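Local atomic coordinates of protein SAWADEE HOMEODOMAIN HOMOLOG 1 (Arabidopsis thaliana, PDB entry 4IUP), a protein that takes part in RNA-directed DNA methylation and transcriptional silencing, its SAWADEE domain, the part modelled here, binding histone H3 tails that carry the silencing methyl mark. Residues L4-K9 against S55-S60; Y17-L23 against V35-S40. The protein carries 2 engineered substitutions. One frame throughout, in Å; residues are numbered along the deposited sequence.

In the fold
From the N terminus, the chain runs through strand 6-9, turns into the long strand 16-27 and doubles back as strand 33-39, the hairpin that contact 2 zips together, with 11 residues between its two segments. It continues through strand 48-51 and the short helix 52-55 before contact 1 brings residues 55-60 back against residues 4-9. Contact 1 thus closes a large loop and contact 2 sits within it. Strands 6-9 and 16-27 are sheet neighbours, so the two contacts join edge to edge, giving the order 33-39, 16-27, 6-9, 56-62. This topology fits the first tudor-like barrel of the SAWADEE domain, and both contacts touch the bound cymal-4.

Contact 1: residues L4-K9 against S55-S60; sequences LAFEAK and SVRERS. With CVM (cymal-4), chain E.
Strand 6-9 pairs antiparallel with strand 56-58, the axes crossing at 150°; Glu-7 and Arg-57 exchange N-H...O bonds as the hydrogen-bonded pair, and Phe-6/Glu-58 and Ala-8/Val-56 are non-hydrogen-bonded. At the ends, Arg-59 N donates to Ala-5 O and Lys-9 N to Ser-55 O.

Glu-7 carries most of the polar side-chain work. Its CG is wedged between backbone N and carbonyl carbon (chi1 56°), and from there the extended chain runs along the same side of the sheet as Arg-57. The guanidinium comes side-on, NE reaching Glu-7 OE2 at 2.9 Å through the anti lone pair and NH2 reaching the same oxygen at 3.1 Å; the two flat groups are twisted 42° apart. Ser-60 OG donates to OE2 from the syn side at 2.6 Å, and Ser-60 N meets Glu-7 OE1 from above the carboxylate plane at 3.0 Å. The buried carboxylate takes four bonds, three of them on OE2, which should fix its rotation.

Arg-59 clasps the Phe-6 carbonyl. Both NE and NH2 point at Phe-6 O, NH2 at 3.1 Å, and Ala-5 CB rests over the centre of the guanidinium at 3.7 Å. The Phe-6 ring lies on the side of the sheet away from Glu-7, where Val-56 CG1 lies 4.3 Å from CD1 and the cyclohexyl group of cymal-4 comes to 4.0 Å from CE2, at C11.

Strand 16-27 flanks strand 6-9 on its far edge, bonding Phe-6 to Val-19 and Ala-8 to Tyr-17. Arg-57 reaches across to a salt bridge with Asp-91 and a cation-pi contact with Trp-16, while Leu-78 of strand 76-83 packs on Glu-7, Arg-57 and Ser-60. The pairing of the first strand with the fifth is consistent with an SH3-like, tudor-type barrel.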
ATOM      1  N   LEU A   4       5.296 -15.388   5.858  1.00  9.33           N
ATOM      2  CA  LEU A   4       4.811 -14.431   4.866  1.00 10.11           C
ATOM      3  C   LEU A   4       3.417 -13.948   5.251  1.00 12.46           C
ATOM      4  O   LEU A   4       2.585 -14.743   5.690  1.00  9.51           O
ATOM      5  CB  LEU A   4       4.789 -15.061   3.473  1.00 14.35           C
ATOM      6  CG  LEU A   4       6.156 -15.275   2.810  1.00 19.98           C
ATOM      7  CD1 LEU A   4       5.991 -16.101   1.536  1.00 19.15           C
ATOM      8  CD2 LEU A   4       6.826 -13.938   2.514  1.00 24.40           C
ATOM      9  N   ALA A   5       3.184 -12.641   5.120  1.00 10.24           N
ATOM     10  CA  ALA A   5       1.859 -12.051   5.349  1.00 12.57           C
ATOM     11  C   ALA A   5       1.448 -11.216   4.142  1.00 13.60           C
ATOM     12  O   ALA A   5       2.303 -10.755   3.381  1.00 11.50           O
ATOM     13  CB  ALA A   5       1.852 -11.196   6.621  1.00  9.55           C
ATOM     14  N   PHE A   6       0.142 -11.017   3.980  1.00  7.04           N
ATOM     15  CA  PHE A   6      -0.409 -10.533   2.724  1.00  6.85           C
ATOM     16  C   PHE A   6      -1.393  -9.382   2.873  1.00  6.80           C
ATOM     17  O   PHE A   6      -2.014  -9.207   3.920  1.00  7.80           O
ATOM     18  CB  PHE A   6      -1.067 -11.703   1.971  1.00  8.57           C
ATOM     19  CG  PHE A   6      -0.116 -12.823   1.679  1.00  7.31           C
ATOM     20  CD1 PHE A   6       0.710 -12.770   0.562  1.00  8.53           C
ATOM     21  CD2 PHE A   6      -0.003 -13.903   2.549  1.00  7.64           C
ATOM     22  CE1 PHE A   6       1.627 -13.802   0.296  1.00 12.24           C
ATOM     23  CE2 PHE A   6       0.913 -14.937   2.296  1.00  8.27           C
ATOM     24  CZ  PHE A   6       1.725 -14.881   1.168  1.00  8.84           C
ATOM     25  N   GLU A   7      -1.502  -8.594   1.805  1.00  8.15           N
ATOM     26  CA  GLU A   7      -2.551  -7.594   1.660  1.00  6.29           C
ATOM     27  C   GLU A   7      -3.251  -7.848   0.336  1.00  7.16           C
ATOM     28  O   GLU A   7      -2.654  -8.414  -0.599  1.00  6.29           O
ATOM     29  CB  GLU A   7      -1.999  -6.158   1.748  1.00  6.09           C
ATOM     30  CG  GLU A   7      -0.863  -5.802   0.745  1.00  6.12           C
ATOM     31  CD  GLU A   7      -0.105  -4.524   1.124  1.00 11.01           C
ATOM     32  OE1 GLU A   7      -0.038  -4.199   2.326  1.00  9.48           O
ATOM     33  OE2 GLU A   7       0.449  -3.848   0.222  1.00  8.34           O
ATOM     34  N   ALA A   8      -4.523  -7.462   0.264  1.00  5.94           N
ATOM     35  CA  ALA A   8      -5.324  -7.694  -0.931  1.00  5.86           C
ATOM     36  C   ALA A   8      -6.031  -6.426  -1.380  1.00  8.27           C
ATOM     37  O   ALA A   8      -6.483  -5.626  -0.552  1.00  6.07           O
ATOM     38  CB  ALA A   8      -6.340  -8.818  -0.683  1.00  7.80           C
ATOM     39  N   LYS A   9      -6.177  -6.259  -2.672  1.00 10.75           N
ATOM     40  CA  LYS A   9      -6.788  -5.073  -3.198  1.00  5.92           C
ATOM     41  C   LYS A   9      -8.252  -5.289  -3.520  1.00 11.79           C
ATOM     42  O   LYS A   9      -8.601  -6.104  -4.330  1.00 11.70           O
ATOM     43  CB  LYS A   9      -6.056  -4.635  -4.425  1.00  7.48           C
ATOM     44  CG  LYS A   9      -6.564  -3.428  -5.073  1.00 16.39           C
ATOM     45  CD  LYS A   9      -5.576  -3.180  -6.125  1.00 29.90           C
ATOM     46  CE  LYS A   9      -6.149  -2.685  -7.266  1.00 35.32           C
ATOM     47  NZ  LYS A   9      -6.313  -1.295  -6.916  1.00 45.49           N
ATOM     48  N   SER A  55      -4.155  -8.593  -7.404  1.00  8.46           N
ATOM     49  CA  SER A  55      -4.764  -8.030  -6.202  1.00  5.53           C
ATOM     50  C   SER A  55      -4.436  -8.745  -4.887  1.00  7.99           C
ATOM     51  O   SER A  55      -5.117  -8.536  -3.884  1.00 11.29           O
ATOM     52  CB  SER A  55      -6.279  -7.909  -6.405  1.00  7.29           C
ATOM     53  OG  SER A  55      -6.567  -7.102  -7.542  1.00 10.10           O
ATOM     54  N   VAL A  56      -3.403  -9.589  -4.900  1.00  6.52           N
ATOM     55  CA  VAL A  56      -2.837 -10.177  -3.676  1.00  5.52           C
ATOM     56  C   VAL A  56      -1.319 -10.045  -3.751  1.00  9.23           C
ATOM     57  O   VAL A  56      -0.711 -10.421  -4.753  1.00 10.11           O
ATOM     58  CB  VAL A  56      -3.194 -11.680  -3.498  1.00  8.83           C
ATOM     59  CG1 VAL A  56      -2.585 -12.238  -2.207  1.00  9.73           C
ATOM     60  CG2 VAL A  56      -4.702 -11.896  -3.488  1.00  7.97           C
ATOM     61  N   ARG A  57      -0.709  -9.510  -2.697  1.00  6.87           N
ATOM     62  CA  ARG A  57       0.746  -9.378  -2.650  1.00  6.98           C
ATOM     63  C   ARG A  57       1.242  -9.437  -1.218  1.00  6.45           C
ATOM     64  O   ARG A  57       0.456  -9.318  -0.275  1.00  7.60           O
ATOM     65  CB  ARG A  57       1.215  -8.072  -3.318  1.00  9.09           C
ATOM     66  CG  ARG A  57       0.779  -6.803  -2.583  1.00  8.83           C
ATOM     67  CD  ARG A  57       1.067  -5.544  -3.393  1.00 10.88           C
ATOM     68  NE  ARG A  57       0.742  -4.348  -2.618  1.00  7.46           N
ATOM     69  CZ  ARG A  57       0.618  -3.124  -3.120  1.00  9.57           C
ATOM     70  NH1 ARG A  57       0.801  -2.905  -4.420  1.00  7.84           N
ATOM     71  NH2 ARG A  57       0.314  -2.112  -2.314  1.00  7.91           N
ATOM     72  N   GLU A  58       2.549  -9.613  -1.062  1.00  6.49           N
ATOM     73  CA  GLU A  58       3.167  -9.559   0.257  1.00  9.15           C
ATOM     74  C   GLU A  58       2.905  -8.183   0.864  1.00  7.61           C
ATOM     75  O   GLU A  58       2.935  -7.171   0.162  1.00  8.58           O
ATOM     76  CB  GLU A  58       4.667  -9.838   0.160  1.00 14.90           C
ATOM     77  CG  GLU A  58       5.358 -10.057   1.501  1.00 22.93           C
ATOM     78  CD  GLU A  58       6.820 -10.459   1.355  1.00 30.27           C
ATOM     79  OE1 GLU A  58       7.527 -10.482   2.390  1.00 29.15           O
ATOM     80  OE2 GLU A  58       7.265 -10.748   0.217  1.00 24.93           O
ATOM     81  N   ARG A  59       2.652  -8.170   2.169  1.00  8.52           N
ATOM     82  CA  ARG A  59       2.234  -6.974   2.890  1.00  8.37           C
ATOM     83  C   ARG A  59       3.308  -5.899   2.832  1.00 11.99           C
ATOM     84  O   ARG A  59       4.501  -6.202   2.914  1.00  6.49           O
ATOM     85  CB  ARG A  59       1.928  -7.340   4.340  1.00 11.08           C
ATOM     86  CG  ARG A  59       1.223  -6.256   5.156  1.00 14.71           C
ATOM     87  CD  ARG A  59       0.738  -6.820   6.488  1.00 12.17           C
ATOM     88  NE  ARG A  59      -0.322  -7.815   6.309  1.00 14.99           N
ATOM     89  CZ  ARG A  59      -0.761  -8.634   7.266  1.00 15.31           C
ATOM     90  NH1 ARG A  59      -0.231  -8.587   8.486  1.00 16.37           N
ATOM     91  NH2 ARG A  59      -1.731  -9.503   7.003  1.00 10.81           N
ATOM     92  N   SER A  60       2.868  -4.653   2.674  1.00  7.37           N
ATOM     93  CA  SER A  60       3.755  -3.492   2.679  1.00  7.32           C
ATOM     94  C   SER A  60       4.347  -3.323   4.078  1.00 10.54           C
ATOM     95  O   SER A  60       3.828  -3.887   5.044  1.00  9.58           O
ATOM     96  CB  SER A  60       2.982  -2.244   2.241  1.00  6.36           C
ATOM     97  OG  SER A  60       2.545  -2.381   0.891  1.00  9.07           O
TER
HETATM   98  C1  CVM E 303       0.603 -15.184  -4.167  1.00 46.48           C
HETATM   99  C2  CVM E 303      -0.768 -15.213  -3.502  1.00 37.54           C
HETATM  100  C3  CVM E 303      -0.754 -16.118  -2.274  1.00 33.09           C
HETATM  101  C4  CVM E 303      -1.941 -17.084  -2.307  1.00 34.88           C
HETATM  102  C6  CVM E 303      -2.103 -17.918  -1.021  1.00 34.35           C
HETATM  103  C7  CVM E 303      -1.968 -19.415  -1.352  1.00 34.57           C
HETATM  104  C8  CVM E 303      -1.769 -20.294  -0.099  1.00 28.42           C
HETATM  105  C9  CVM E 303      -2.147 -19.573   1.207  1.00 22.46           C
HETATM  106  C10 CVM E 303      -1.382 -18.250   1.391  1.00 25.16           C
HETATM  107  C11 CVM E 303      -1.088 -17.527   0.067  1.00 26.09           C
HETATM  108  O12 CVM E 303       1.287 -13.996  -3.743  1.00 49.68           O
HETATM  109  C13 CVM E 303       1.565 -13.063  -4.822  1.00 58.36           C
HETATM  110  O14 CVM E 303       1.211 -13.526  -6.165  1.00 63.05           O
HETATM  111  C15 CVM E 303       1.390 -12.488  -7.177  1.00 64.74           C
HETATM  112  C16 CVM E 303       2.820 -11.906  -7.194  1.00 61.13           C
HETATM  113  C17 CVM E 303       3.425 -11.642  -5.800  1.00 62.54           C
HETATM  114  C18 CVM E 303       3.062 -12.728  -4.774  1.00 60.69           C
HETATM  115  C19 CVM E 303       1.059 -13.036  -8.578  1.00 70.26           C
HETATM  116  O20 CVM E 303       1.304 -14.446  -8.632  1.00 72.19           O
HETATM  117  O21 CVM E 303       4.853 -11.553  -5.907  1.00 62.83           O
HETATM  118  O22 CVM E 303       3.408 -12.287  -3.457  1.00 59.69           O
HETATM  119  O23 CVM E 303       2.793 -10.655  -7.894  1.00 58.99           O
HETATM  120  O   HOH W   1       5.442 -10.850   4.689  1.00 19.21           O
HETATM  121  O   HOH W   2      -9.075  -6.295  -6.961  1.00 13.91           O

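Contact 2: residues Y17-L23 against V35-S40. With CVM (cymal-4), chain E.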
ATOM      1  N   TYR A  17      -6.052  -3.966   1.707  1.00  4.44           N
ATOM      2  CA  TYR A  17      -6.427  -4.367   3.070  1.00  6.75           C
ATOM      3  C   TYR A  17      -5.622  -5.590   3.516  1.00  7.26           C
ATOM      4  O   TYR A  17      -5.357  -6.489   2.714  1.00  7.32           O
ATOM      5  CB  TYR A  17      -7.930  -4.665   3.135  1.00  7.45           C
ATOM      6  CG  TYR A  17      -8.792  -3.453   2.836  1.00  7.47           C
ATOM      7  CD1 TYR A  17      -9.188  -3.157   1.526  1.00  9.05           C
ATOM      8  CD2 TYR A  17      -9.201  -2.603   3.858  1.00 10.55           C
ATOM      9  CE1 TYR A  17      -9.979  -2.027   1.245  1.00 10.14           C
ATOM     10  CE2 TYR A  17      -9.988  -1.466   3.590  1.00 11.31           C
ATOM     11  CZ  TYR A  17     -10.371  -1.191   2.284  1.00 13.37           C
ATOM     12  OH  TYR A  17     -11.148  -0.078   2.020  1.00 10.14           O
ATOM     13  N   ASP A  18      -5.242  -5.627   4.792  1.00  8.56           N
ATOM     14  CA  ASP A  18      -4.529  -6.784   5.339  1.00  7.02           C
ATOM     15  C   ASP A  18      -5.399  -8.042   5.315  1.00  7.16           C
ATOM     16  O   ASP A  18      -6.565  -8.006   5.715  1.00 10.49           O
ATOM     17  CB  ASP A  18      -4.058  -6.510   6.768  1.00 11.53           C
ATOM     18  CG  ASP A  18      -2.924  -5.510   6.831  1.00 18.15           C
ATOM     19  OD1 ASP A  18      -2.283  -5.254   5.794  1.00 14.33           O
ATOM     20  OD2 ASP A  18      -2.667  -4.980   7.937  1.00 21.19           O
ATOM     21  N   VAL A  19      -4.817  -9.145   4.847  1.00 10.58           N
ATOM     22  CA  VAL A  19      -5.505 -10.432   4.781  1.00  6.75           C
ATOM     23  C   VAL A  19      -5.240 -11.210   6.066  1.00  9.37           C
ATOM     24  O   VAL A  19      -4.088 -11.393   6.459  1.00 11.46           O
ATOM     25  CB  VAL A  19      -5.030 -11.269   3.575  1.00  7.51           C
ATOM     26  CG1 VAL A  19      -5.692 -12.655   3.579  1.00 11.33           C
ATOM     27  CG2 VAL A  19      -5.323 -10.538   2.266  1.00 10.59           C
ATOM     28  N   SER A  20      -6.314 -11.652   6.717  1.00  8.74           N
ATOM     29  CA  SER A  20      -6.210 -12.500   7.904  1.00 13.58           C
ATOM     30  C   SER A  20      -6.030 -13.972   7.502  1.00 12.63           C
ATOM     31  O   SER A  20      -5.213 -14.699   8.084  1.00 15.06           O
ATOM     32  CB  SER A  20      -7.451 -12.317   8.788  1.00 13.39           C
ATOM     33  OG  SER A  20      -7.428 -13.216   9.880  1.00 24.91           O
ATOM     34  N   SER A  21      -6.796 -14.405   6.505  1.00  9.48           N
ATOM     35  CA  SER A  21      -6.669 -15.754   5.968  1.00  9.68           C
ATOM     36  C   SER A  21      -7.318 -15.885   4.593  1.00 10.42           C
ATOM     37  O   SER A  21      -8.072 -15.006   4.154  1.00  8.96           O
ATOM     38  CB  SER A  21      -7.266 -16.784   6.936  1.00 12.92           C
ATOM     39  OG  SER A  21      -8.662 -16.596   7.096  1.00 16.05           O
ATOM     40  N   PHE A  22      -7.011 -17.000   3.935  1.00  9.32           N
ATOM     41  CA  PHE A  22      -7.555 -17.347   2.629  1.00  8.21           C
ATOM     42  C   PHE A  22      -8.495 -18.535   2.804  1.00 10.38           C
ATOM     43  O   PHE A  22      -8.140 -19.530   3.443  1.00  8.92           O
ATOM     44  CB  PHE A  22      -6.413 -17.701   1.672  1.00  9.06           C
ATOM     45  CG  PHE A  22      -5.433 -16.573   1.447  1.00 11.92           C
ATOM     46  CD1 PHE A  22      -4.391 -16.343   2.347  1.00 12.76           C
ATOM     47  CD2 PHE A  22      -5.541 -15.751   0.324  1.00  8.62           C
ATOM     48  CE1 PHE A  22      -3.477 -15.305   2.137  1.00 14.28           C
ATOM     49  CE2 PHE A  22      -4.627 -14.712   0.105  1.00 12.34           C
ATOM     50  CZ  PHE A  22      -3.598 -14.486   1.014  1.00 10.14           C
ATOM     51  N   LEU A  23      -9.692 -18.430   2.232  1.00 10.95           N
ATOM     52  CA  LEU A  23     -10.757 -19.400   2.498  1.00 14.40           C
ATOM     53  C   LEU A  23     -10.950 -20.439   1.394  1.00 16.44           C
ATOM     54  O   LEU A  23     -11.159 -21.630   1.671  1.00 14.24           O
ATOM     55  CB  LEU A  23     -12.077 -18.664   2.758  1.00 10.25           C
ATOM     56  CG  LEU A  23     -12.074 -17.620   3.885  1.00 12.15           C
ATOM     57  CD1 LEU A  23     -13.388 -16.868   3.891  1.00 17.85           C
ATOM     58  CD2 LEU A  23     -11.813 -18.243   5.250  1.00 18.20           C
ATOM     59  N   VAL A  35      -9.049 -15.691  -5.339  1.00  5.78           N
ATOM     60  CA  VAL A  35      -9.126 -16.305  -4.015  1.00  6.81           C
ATOM     61  C   VAL A  35     -10.122 -15.538  -3.151  1.00  6.80           C
ATOM     62  O   VAL A  35     -10.290 -14.329  -3.316  1.00 10.20           O
ATOM     63  CB  VAL A  35      -7.750 -16.383  -3.291  1.00 12.61           C
ATOM     64  CG1 VAL A  35      -6.901 -17.495  -3.873  1.00 19.20           C
ATOM     65  CG2 VAL A  35      -6.996 -15.035  -3.343  1.00 10.21           C
ATOM     66  N   ARG A  36     -10.788 -16.245  -2.247  1.00  5.98           N
ATOM     67  CA  ARG A  36     -11.683 -15.603  -1.292  1.00  6.56           C
ATOM     68  C   ARG A  36     -10.910 -15.304  -0.019  1.00 11.87           C
ATOM     69  O   ARG A  36     -10.364 -16.215   0.615  1.00 12.31           O
ATOM     70  CB  ARG A  36     -12.902 -16.480  -1.009  1.00  9.63           C
ATOM     71  CG  ARG A  36     -13.946 -15.827  -0.103  1.00 14.11           C
ATOM     72  CD  ARG A  36     -15.343 -16.222  -0.531  1.00 22.84           C
ATOM     73  NE  ARG A  36     -16.393 -15.672   0.327  1.00 24.52           N
ATOM     74  CZ  ARG A  36     -17.048 -14.534   0.101  1.00 26.64           C
ATOM     75  NH1 ARG A  36     -16.758 -13.774  -0.952  1.00 23.12           N
ATOM     76  NH2 ARG A  36     -18.001 -14.148   0.941  1.00 23.62           N
ATOM     77  N   VAL A  37     -10.845 -14.025   0.349  1.00  9.85           N
ATOM     78  CA  VAL A  37     -10.039 -13.625   1.501  1.00  6.22           C
ATOM     79  C   VAL A  37     -10.887 -13.146   2.664  1.00 13.64           C
ATOM     80  O   VAL A  37     -11.959 -12.570   2.472  1.00 12.07           O
ATOM     81  CB  VAL A  37      -8.975 -12.544   1.148  1.00 11.12           C
ATOM     82  CG1 VAL A  37      -7.920 -13.114   0.200  1.00 14.35           C
ATOM     83  CG2 VAL A  37      -9.622 -11.301   0.555  1.00 12.06           C
ATOM     84  N   ARG A  38     -10.397 -13.401   3.869  1.00 10.12           N
ATOM     85  CA  ARG A  38     -10.976 -12.833   5.073  1.00 12.37           C
ATOM     86  C   ARG A  38     -10.025 -11.746   5.542  1.00 14.55           C
ATOM     87  O   ARG A  38      -8.824 -11.982   5.664  1.00 12.24           O
ATOM     88  CB  ARG A  38     -11.154 -13.906   6.148  1.00 18.08           C
ATOM     89  CG  ARG A  38     -11.716 -13.374   7.466  1.00 26.19           C
ATOM     90  CD  ARG A  38     -12.457 -14.462   8.221  1.00 30.68           C
ATOM     91  NE  ARG A  38     -13.710 -14.807   7.557  1.00 32.26           N
ATOM     92  CZ  ARG A  38     -14.328 -15.979   7.676  1.00 33.11           C
ATOM     93  NH1 ARG A  38     -13.810 -16.941   8.433  1.00 34.07           N
ATOM     94  NH2 ARG A  38     -15.464 -16.190   7.029  1.00 27.92           N
ATOM     95  N   PHE A  39     -10.558 -10.553   5.780  1.00 16.81           N
ATOM     96  CA  PHE A  39      -9.720  -9.404   6.121  1.00 24.78           C
ATOM     97  C   PHE A  39      -9.423  -9.317   7.613  1.00 26.25           C
ATOM     98  O   PHE A  39     -10.211  -9.790   8.437  1.00 30.40           O
ATOM     99  CB  PHE A  39     -10.357  -8.108   5.615  1.00 16.75           C
ATOM    100  CG  PHE A  39     -10.489  -8.048   4.122  1.00 18.72           C
ATOM    101  CD1 PHE A  39      -9.361  -7.915   3.315  1.00 14.62           C
ATOM    102  CD2 PHE A  39     -11.739  -8.138   3.521  1.00 23.57           C
ATOM    103  CE1 PHE A  39      -9.472  -7.860   1.934  1.00 16.71           C
ATOM    104  CE2 PHE A  39     -11.866  -8.083   2.136  1.00 27.81           C
ATOM    105  CZ  PHE A  39     -10.726  -7.939   1.338  1.00 24.94           C
ATOM    106  N   SER A  40      -8.271  -8.734   7.945  1.00 18.53           N
ATOM    107  CA  SER A  40      -7.868  -8.516   9.333  1.00 32.07           C
ATOM    108  C   SER A  40      -8.854  -7.608  10.059  1.00 31.85           C
ATOM    109  O   SER A  40      -9.404  -6.688   9.456  1.00 32.17           O
ATOM    110  CB  SER A  40      -6.471  -7.899   9.393  1.00 29.14           C
ATOM    111  OG  SER A  40      -5.497  -8.814   8.929  1.00 34.76           O
TER
HETATM  112  C1  CVM E 303       0.603 -15.184  -4.167  1.00 46.48           C
HETATM  113  C2  CVM E 303      -0.768 -15.213  -3.502  1.00 37.54           C
HETATM  114  C3  CVM E 303      -0.754 -16.118  -2.274  1.00 33.09           C
HETATM  115  C4  CVM E 303      -1.941 -17.084  -2.307  1.00 34.88           C
HETATM  116  C6  CVM E 303      -2.103 -17.918  -1.021  1.00 34.35           C
HETATM  117  C7  CVM E 303      -1.968 -19.415  -1.352  1.00 34.57           C
HETATM  118  C8  CVM E 303      -1.769 -20.294  -0.099  1.00 28.42           C
HETATM  119  C9  CVM E 303      -2.147 -19.573   1.207  1.00 22.46           C
HETATM  120  C10 CVM E 303      -1.382 -18.250   1.391  1.00 25.16           C
HETATM  121  C11 CVM E 303      -1.088 -17.527   0.067  1.00 26.09           C
HETATM  122  O12 CVM E 303       1.287 -13.996  -3.743  1.00 49.68           O
HETATM  123  C13 CVM E 303       1.565 -13.063  -4.822  1.00 58.36           C
HETATM  124  O14 CVM E 303       1.211 -13.526  -6.165  1.00 63.05           O
HETATM  125  C15 CVM E 303       1.390 -12.488  -7.177  1.00 64.74           C
HETATM  126  C16 CVM E 303       2.820 -11.906  -7.194  1.00 61.13           C
HETATM  127  C17 CVM E 303       3.425 -11.642  -5.800  1.00 62.54           C
HETATM  128  C18 CVM E 303       3.062 -12.728  -4.774  1.00 60.69           C
HETATM  129  C19 CVM E 303       1.059 -13.036  -8.578  1.00 70.26           C
HETATM  130  O20 CVM E 303       1.304 -14.446  -8.632  1.00 72.19           O
HETATM  131  O21 CVM E 303       4.853 -11.553  -5.907  1.00 62.83           O
HETATM  132  O22 CVM E 303       3.408 -12.287  -3.457  1.00 59.69           O
HETATM  133  O23 CVM E 303       2.793 -10.655  -7.894  1.00 58.99           O
HETATM  134  O   HOH W   3      -3.102  -6.723  10.279  1.00 30.42           O
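Phe-22 and Val-37 lie side by side and point the same way, with Val-37 CG1 3.6 Å from Phe-22 CD2. Val-35 CG2 meets the ring at its edge, close to the ring plane. The two faces of Phe-22 are taken by different partners: Val-19 CG1 lies over one, toward the rim, and the cyclohexyl group of cymal-4 covers the other, its C10 coming to 3.7 Å from Phe-22 CD1. CG stands beside the backbone N (chi1 -61°), which sends the ring out to the detergent. With an alanine here, Val-35 and Val-37 would probably lose the ring they pack against, and a gap would be likely to open between Val-19 and the cyclohexyl group.

Further along, Tyr-17 and Phe-39 make a T-shaped pair. The tyrosine edge is directed at the phenylalanine face, with centroids 5.8 Å apart and planes at 62°, and Tyr-17 CB also touches Phe-39 CD1. At the opposite end Leu-23 crosses Arg-38, laying CD1 over one guanidinium face, 3.8 Å from NH2, while that arginine's charge is met by Asp-47.

Between these groups the backbone carries a classic beta bulge. Ser-20 and Ser-21 both face Arg-38, and Arg-38 O accepts from Ser-20 N at 2.7 Å and from Ser-21 N at 3.3 Å; the register slips by one residue, and the strand axes cross at 119°. Beyond the bulge, Ser-40 N bonds to Asp-18 O at 2.9 Å.

The hairpin is part of what is probably a tudor-like barrel. Strand 48-51 adds on beyond strand 33-39, with Val-50 packing against Val-35 and Val-37 and Glu-48 against Phe-39; from strand 56-62, Val-56 touches both Phe-22 and Val-35.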